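Protoporphyrinogen oxidase (Exiguobacterium sibiricum, PDB 3LOV) probably oxidises coproporphyrinogen III to coproporphyrin III with molecular oxygen, using FAD, in the coproporphyrin-dependent route to heme b. Local coordinates at residues Lys103-Leu115 against Ala198-Pro210. Residues are numbered along the deposited sequence; the frame is centred on the assembly and turned at random.
Sequences KGAVMGIPTDLDL and AGSLFEGMRLMRP
R206 reaches from helix 201-207 to the backbone of T111, its NH1 giving a hydrogen bond of 2.7 Å to T111 O. The carbonyl points almost straight at the nitrogen (C=O...N 167°) and lies in the guanidinium plane, although the hydrogen bond is bent at the hydrogen. The length of arginine suits this place: its CD rests over the centre of one face of the F202 ring while the guanidinium goes on to T111 O. That ring turns its edge to P110 O, 3.3 Å from F202 CD1, and L113 CG comes within 4.1 Å of F202 CZ. Deeper in the contact, flexible selenomethionine M205, folded at chi2 (-51°) and chi3 (-63°), lies across the branched I109, with CG 3.5 Å from I109 CG2. The methyl of T111 packs on M205 CB, while its OG1 faces R209 CG at 3.5 Å. I109 CD1 also meets L201 CD2. V106 and I109 pair as the two ends of a type I' turn, the tip of a two-stranded antiparallel beta hairpin, 105-106 with 109-110; M107 and G108 take the positive phi values of that turn, which glycine adopts easily. V106 and I109 point from the hairpin toward the helix, in a largely helical part of the chain away from the FAD site. A second shell fixes the arginines: E203 OE1 forms a salt bridge with R206 NE (3.0 Å), and R209 grips R206 O side-on through NE and NH2. Around them, helix 124-135 supplies L134 and L135 to F202, and L158 of helix 150-158 touches both I109 and L201.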
ATOM      1  N   LYS A 103     -11.302  15.067 -17.124  1.00 39.22           N
ATOM      2  CA  LYS A 103     -10.339  16.169 -16.961  1.00 37.82           C
ATOM      3  C   LYS A 103     -10.987  17.235 -16.110  1.00 36.75           C
ATOM      4  O   LYS A 103     -12.185  17.154 -15.793  1.00 34.46           O
ATOM      5  CB  LYS A 103      -9.929  16.758 -18.312  1.00 40.57           C
ATOM      6  CG  LYS A 103      -9.102  15.820 -19.194  1.00 45.64           C
ATOM      7  CD  LYS A 103      -7.623  15.764 -18.775  1.00 52.04           C
ATOM      8  CE  LYS A 103      -6.725  15.169 -19.885  1.00 57.14           C
ATOM      9  NZ  LYS A 103      -7.214  13.864 -20.447  1.00 52.84           N
ATOM     10  N   GLY A 104     -10.192  18.234 -15.738  1.00 33.99           N
ATOM     11  CA  GLY A 104     -10.669  19.369 -14.968  1.00 33.89           C
ATOM     12  C   GLY A 104     -11.046  19.083 -13.530  1.00 32.99           C
ATOM     13  O   GLY A 104     -12.030  19.643 -13.014  1.00 32.21           O
ATOM     14  N   ALA A 105     -10.230  18.251 -12.888  1.00 30.71           N
ATOM     15  CA  ALA A 105     -10.492  17.754 -11.559  1.00 32.51           C
ATOM     16  C   ALA A 105      -9.187  17.505 -10.812  1.00 31.15           C
ATOM     17  O   ALA A 105      -8.198  17.174 -11.414  1.00 30.97           O
ATOM     18  CB  ALA A 105     -11.284  16.465 -11.649  1.00 32.60           C
ATOM     19  N   VAL A 106      -9.197  17.718  -9.503  1.00 32.34           N
ATOM     20  CA  VAL A 106      -8.095  17.347  -8.626  1.00 32.98           C
ATOM     21  C   VAL A 106      -8.603  16.256  -7.663  1.00 34.52           C
ATOM     22  O   VAL A 106      -9.491  16.507  -6.836  1.00 29.75           O
ATOM     23  CB  VAL A 106      -7.611  18.572  -7.807  1.00 33.04           C
ATOM     24  CG1 VAL A 106      -6.585  18.144  -6.739  1.00 29.41           C
ATOM     25  CG2 VAL A 106      -7.011  19.617  -8.738  1.00 33.09           C
HETATM   26  N   MSE A 107      -8.034  15.054  -7.778  1.00 36.95           N
HETATM   27  CA  MSE A 107      -8.461  13.876  -6.994  1.00 37.66           C
HETATM   28  C   MSE A 107      -9.955  13.586  -7.189  1.00 33.72           C
HETATM   29  O   MSE A 107     -10.671  13.256  -6.250  1.00 33.34           O
HETATM   30  CB  MSE A 107      -8.147  14.074  -5.513  1.00 37.83           C
HETATM   31  CG  MSE A 107      -6.870  14.863  -5.248  1.00 52.65           C
HETATM   32 SE   MSE A 107      -5.309  13.769  -4.949  0.75 75.77          SE
HETATM   33  CE  MSE A 107      -5.624  12.225  -6.162  1.00 52.47           C
ATOM     34  N   GLY A 108     -10.416  13.739  -8.422  1.00 29.87           N
ATOM     35  CA  GLY A 108     -11.791  13.505  -8.764  1.00 28.48           C
ATOM     36  C   GLY A 108     -12.751  14.623  -8.423  1.00 27.86           C
ATOM     37  O   GLY A 108     -13.931  14.526  -8.742  1.00 29.82           O
ATOM     38  N   ILE A 109     -12.272  15.671  -7.748  1.00 29.45           N
ATOM     39  CA  ILE A 109     -13.112  16.811  -7.398  1.00 27.80           C
ATOM     40  C   ILE A 109     -12.929  17.880  -8.476  1.00 27.91           C
ATOM     41  O   ILE A 109     -11.800  18.336  -8.701  1.00 27.27           O
ATOM     42  CB  ILE A 109     -12.774  17.430  -6.005  1.00 30.23           C
ATOM     43  CG1 ILE A 109     -13.042  16.412  -4.879  1.00 31.16           C
ATOM     44  CG2 ILE A 109     -13.626  18.707  -5.804  1.00 24.33           C
ATOM     45  CD1 ILE A 109     -12.533  16.824  -3.554  1.00 28.54           C
ATOM     46  N   PRO A 110     -14.028  18.269  -9.143  1.00 27.49           N
ATOM     47  CA  PRO A 110     -13.980  19.235 -10.230  1.00 27.11           C
ATOM     48  C   PRO A 110     -13.435  20.603  -9.832  1.00 24.72           C
ATOM     49  O   PRO A 110     -13.858  21.166  -8.836  1.00 23.62           O
ATOM     50  CB  PRO A 110     -15.461  19.358 -10.653  1.00 27.38           C
ATOM     51  CG  PRO A 110     -16.031  18.059 -10.350  1.00 28.27           C
ATOM     52  CD  PRO A 110     -15.385  17.690  -9.029  1.00 28.51           C
ATOM     53  N   THR A 111     -12.495  21.104 -10.614  1.00 25.50           N
ATOM     54  CA  THR A 111     -12.007  22.476 -10.456  1.00 26.40           C
ATOM     55  C   THR A 111     -12.283  23.310 -11.719  1.00 27.29           C
ATOM     56  O   THR A 111     -12.242  24.548 -11.658  1.00 27.06           O
ATOM     57  CB  THR A 111     -10.521  22.485 -10.118  1.00 25.79           C
ATOM     58  OG1 THR A 111      -9.814  21.857 -11.173  1.00 27.27           O
ATOM     59  CG2 THR A 111     -10.241  21.722  -8.769  1.00 24.86           C
ATOM     60  N   ASP A 112     -12.583  22.648 -12.842  1.00 25.49           N
ATOM     61  CA  ASP A 112     -12.997  23.326 -14.096  1.00 26.96           C
ATOM     62  C   ASP A 112     -14.285  22.696 -14.622  1.00 28.57           C
ATOM     63  O   ASP A 112     -14.268  21.648 -15.306  1.00 28.69           O
ATOM     64  CB  ASP A 112     -11.866  23.224 -15.108  1.00 28.72           C
ATOM     65  CG  ASP A 112     -12.226  23.777 -16.478  1.00 31.71           C
ATOM     66  OD1 ASP A 112     -13.417  23.830 -16.863  1.00 27.38           O
ATOM     67  OD2 ASP A 112     -11.262  24.137 -17.183  1.00 37.55           O
ATOM     68  N   LEU A 113     -15.403  23.334 -14.303  1.00 26.83           N
ATOM     69  CA  LEU A 113     -16.701  22.714 -14.513  1.00 28.38           C
ATOM     70  C   LEU A 113     -16.996  22.430 -15.998  1.00 29.75           C
ATOM     71  O   LEU A 113     -17.661  21.448 -16.318  1.00 25.71           O
ATOM     72  CB  LEU A 113     -17.800  23.563 -13.907  1.00 25.82           C
ATOM     73  CG  LEU A 113     -17.777  23.741 -12.389  1.00 34.06           C
ATOM     74  CD1 LEU A 113     -18.935  24.606 -11.969  1.00 36.38           C
ATOM     75  CD2 LEU A 113     -17.863  22.405 -11.681  1.00 30.63           C
ATOM     76  N   ASP A 114     -16.501  23.270 -16.900  1.00 30.22           N
ATOM     77  CA  ASP A 114     -16.780  23.075 -18.317  1.00 33.00           C
ATOM     78  C   ASP A 114     -16.091  21.796 -18.817  1.00 33.83           C
ATOM     79  O   ASP A 114     -16.668  21.003 -19.546  1.00 38.21           O
ATOM     80  CB  ASP A 114     -16.239  24.254 -19.150  1.00 35.07           C
ATOM     81  CG  ASP A 114     -17.113  25.516 -19.078  1.00 36.76           C
ATOM     82  OD1 ASP A 114     -18.194  25.560 -18.453  1.00 29.33           O
ATOM     83  OD2 ASP A 114     -16.696  26.496 -19.694  1.00 37.65           O
ATOM     84  N   LEU A 115     -14.834  21.634 -18.450  1.00 33.44           N
ATOM     85  CA  LEU A 115     -14.019  20.507 -18.902  1.00 34.69           C
ATOM     86  C   LEU A 115     -14.529  19.226 -18.247  1.00 34.05           C
ATOM     87  O   LEU A 115     -14.686  18.183 -18.912  1.00 31.69           O
ATOM     88  CB  LEU A 115     -12.567  20.730 -18.500  1.00 37.48           C
ATOM     89  CG  LEU A 115     -11.497  20.617 -19.564  1.00 37.19           C
ATOM     90  CD1 LEU A 115     -11.626  21.794 -20.558  1.00 42.23           C
ATOM     91  CD2 LEU A 115     -10.147  20.604 -18.837  1.00 36.22           C
ATOM     92  N   ALA A 198     -10.112  28.719   1.626  1.00 27.88           N
ATOM     93  CA  ALA A 198     -10.867  29.234   0.477  1.00 25.68           C
ATOM     94  C   ALA A 198     -12.347  29.424   0.775  1.00 26.99           C
ATOM     95  O   ALA A 198     -13.081  29.960  -0.070  1.00 27.40           O
ATOM     96  CB  ALA A 198     -10.675  28.327  -0.747  1.00 20.21           C
ATOM     97  N   GLY A 199     -12.787  28.989   1.960  1.00 27.76           N
ATOM     98  CA  GLY A 199     -14.215  29.071   2.375  1.00 27.07           C
ATOM     99  C   GLY A 199     -15.213  28.091   1.718  1.00 24.44           C
ATOM    100  O   GLY A 199     -16.365  28.011   2.122  1.00 21.34           O
ATOM    101  N   SER A 200     -14.788  27.348   0.711  1.00 26.54           N
ATOM    102  CA  SER A 200     -15.632  26.303   0.122  1.00 26.11           C
ATOM    103  C   SER A 200     -14.732  25.206  -0.433  1.00 24.86           C
ATOM    104  O   SER A 200     -13.590  25.488  -0.790  1.00 22.38           O
ATOM    105  CB  SER A 200     -16.524  26.914  -0.997  1.00 26.79           C
ATOM    106  OG  SER A 200     -15.767  27.285  -2.134  1.00 20.35           O
ATOM    107  N   LEU A 201     -15.237  23.968  -0.540  1.00 21.79           N
ATOM    108  CA  LEU A 201     -14.434  22.871  -1.070  1.00 20.39           C
ATOM    109  C   LEU A 201     -13.963  23.073  -2.508  1.00 21.61           C
ATOM    110  O   LEU A 201     -12.786  22.799  -2.837  1.00 24.13           O
ATOM    111  CB  LEU A 201     -15.176  21.524  -0.941  1.00 18.58           C
ATOM    112  CG  LEU A 201     -14.339  20.333  -1.480  1.00 22.08           C
ATOM    113  CD1 LEU A 201     -12.997  20.227  -0.769  1.00 17.35           C
ATOM    114  CD2 LEU A 201     -15.107  19.003  -1.358  1.00 21.80           C
ATOM    115  N   PHE A 202     -14.877  23.522  -3.376  1.00 21.25           N
ATOM    116  CA  PHE A 202     -14.563  23.840  -4.777  1.00 18.54           C
ATOM    117  C   PHE A 202     -13.404  24.849  -4.916  1.00 19.11           C
ATOM    118  O   PHE A 202     -12.480  24.634  -5.686  1.00 20.35           O
ATOM    119  CB  PHE A 202     -15.820  24.403  -5.423  1.00 20.66           C
ATOM    120  CG  PHE A 202     -15.664  24.838  -6.852  1.00 22.70           C
ATOM    121  CD1 PHE A 202     -15.369  23.918  -7.845  1.00 27.48           C
ATOM    122  CD2 PHE A 202     -15.906  26.157  -7.219  1.00 26.08           C
ATOM    123  CE1 PHE A 202     -15.281  24.311  -9.176  1.00 23.35           C
ATOM    124  CE2 PHE A 202     -15.829  26.562  -8.554  1.00 25.00           C
ATOM    125  CZ  PHE A 202     -15.512  25.641  -9.531  1.00 19.35           C
ATOM    126  N   GLU A 203     -13.433  25.927  -4.145  1.00 22.93           N
ATOM    127  CA  GLU A 203     -12.337  26.920  -4.205  1.00 25.10           C
ATOM    128  C   GLU A 203     -11.087  26.446  -3.457  1.00 26.86           C
ATOM    129  O   GLU A 203      -9.968  26.875  -3.750  1.00 27.84           O
ATOM    130  CB  GLU A 203     -12.801  28.275  -3.686  1.00 22.84           C
ATOM    131  CG  GLU A 203     -13.902  28.956  -4.564  1.00 21.60           C
ATOM    132  CD  GLU A 203     -13.456  29.488  -5.931  1.00 24.61           C
ATOM    133  OE1 GLU A 203     -12.261  29.418  -6.273  1.00 21.48           O
ATOM    134  OE2 GLU A 203     -14.333  30.008  -6.672  1.00 24.14           O
ATOM    135  N   GLY A 204     -11.263  25.536  -2.518  1.00 27.11           N
ATOM    136  CA  GLY A 204     -10.114  24.912  -1.875  1.00 29.02           C
ATOM    137  C   GLY A 204      -9.341  24.042  -2.848  1.00 29.40           C
ATOM    138  O   GLY A 204      -8.110  24.120  -2.920  1.00 30.94           O
HETATM  139  N   MSE A 205     -10.050  23.210  -3.602  1.00 28.48           N
HETATM  140  CA  MSE A 205      -9.391  22.377  -4.629  1.00 28.87           C
HETATM  141  C   MSE A 205      -8.801  23.219  -5.749  1.00 27.84           C
HETATM  142  O   MSE A 205      -7.833  22.809  -6.396  1.00 26.40           O
HETATM  143  CB  MSE A 205     -10.348  21.350  -5.233  1.00 27.17           C
HETATM  144  CG  MSE A 205     -10.983  20.414  -4.233  1.00 29.45           C
HETATM  145 SE   MSE A 205      -9.664  19.579  -3.062  0.75 33.96          SE
HETATM  146  CE  MSE A 205      -8.671  18.594  -4.395  1.00 31.77           C
ATOM    147  N   ARG A 206      -9.395  24.379  -6.003  1.00 28.94           N
ATOM    148  CA  ARG A 206      -8.857  25.281  -7.009  1.00 29.48           C
ATOM    149  C   ARG A 206      -7.520  25.901  -6.603  1.00 32.44           C
ATOM    150  O   ARG A 206      -6.695  26.129  -7.474  1.00 33.88           O
ATOM    151  CB  ARG A 206      -9.881  26.348  -7.412  1.00 30.23           C
ATOM    152  CG  ARG A 206     -10.941  25.789  -8.375  1.00 27.40           C
ATOM    153  CD  ARG A 206     -12.240  26.523  -8.279  1.00 33.57           C
ATOM    154  NE  ARG A 206     -12.253  27.881  -8.844  1.00 33.81           N
ATOM    155  CZ  ARG A 206     -12.416  28.156 -10.144  1.00 39.20           C
ATOM    156  NH1 ARG A 206     -12.495  27.177 -11.050  1.00 33.28           N
ATOM    157  NH2 ARG A 206     -12.484  29.422 -10.551  1.00 31.81           N
ATOM    158  N   LEU A 207      -7.294  26.161  -5.309  1.00 36.08           N
ATOM    159  CA  LEU A 207      -5.955  26.550  -4.824  1.00 36.78           C
ATOM    160  C   LEU A 207      -4.897  25.490  -5.170  1.00 41.22           C
ATOM    161  O   LEU A 207      -3.744  25.827  -5.374  1.00 41.17           O
ATOM    162  CB  LEU A 207      -5.944  26.721  -3.299  1.00 36.85           C
ATOM    163  CG  LEU A 207      -6.725  27.856  -2.652  1.00 31.61           C
ATOM    164  CD1 LEU A 207      -6.374  27.855  -1.212  1.00 22.47           C
ATOM    165  CD2 LEU A 207      -6.408  29.212  -3.319  1.00 35.07           C
HETATM  166  N   MSE A 208      -5.306  24.214  -5.214  1.00 45.36           N
HETATM  167  CA  MSE A 208      -4.409  23.062  -5.475  1.00 47.72           C
HETATM  168  C   MSE A 208      -4.195  22.717  -6.953  1.00 50.56           C
HETATM  169  O   MSE A 208      -3.562  21.701  -7.243  1.00 51.54           O
HETATM  170  CB  MSE A 208      -4.959  21.787  -4.784  1.00 45.60           C
HETATM  171  CG  MSE A 208      -5.045  21.838  -3.252  1.00 51.81           C
HETATM  172 SE   MSE A 208      -5.842  20.208  -2.411  0.75 52.44          SE
HETATM  173  CE  MSE A 208      -4.577  18.878  -3.239  1.00 38.97           C
ATOM    174  N   ARG A 209      -4.730  23.501  -7.894  1.00 53.97           N
ATOM    175  CA  ARG A 209      -4.611  23.131  -9.323  1.00 57.28           C
ATOM    176  C   ARG A 209      -3.178  23.227  -9.800  1.00 61.16           C
ATOM    177  O   ARG A 209      -2.456  24.130  -9.366  1.00 62.35           O
ATOM    178  CB  ARG A 209      -5.430  24.027 -10.248  1.00 57.50           C
ATOM    179  CG  ARG A 209      -6.871  23.575 -10.469  1.00 59.03           C
ATOM    180  CD  ARG A 209      -7.669  24.722 -11.061  1.00 61.89           C
ATOM    181  NE  ARG A 209      -7.411  25.934 -10.276  1.00 54.99           N
ATOM    182  CZ  ARG A 209      -7.774  27.165 -10.622  1.00 58.05           C
ATOM    183  NH1 ARG A 209      -8.463  27.393 -11.738  1.00 48.99           N
ATOM    184  NH2 ARG A 209      -7.470  28.178  -9.817  1.00 59.62           N
ATOM    185  N   PRO A 210      -2.778  22.321 -10.721  1.00 64.24           N
ATOM    186  CA  PRO A 210      -1.419  22.320 -11.325  1.00 64.96           C
ATOM    187  C   PRO A 210      -1.092  23.525 -12.222  1.00 65.16           C
ATOM    188  O   PRO A 210      -1.881  24.466 -12.323  1.00 65.89           O
ATOM    189  CB  PRO A 210      -1.393  21.016 -12.147  1.00 64.99           C
ATOM    190  CG  PRO A 210      -2.502  20.148 -11.568  1.00 65.41           C
ATOM    191  CD  PRO A 210      -3.542  21.092 -11.052  1.00 64.33           C
TER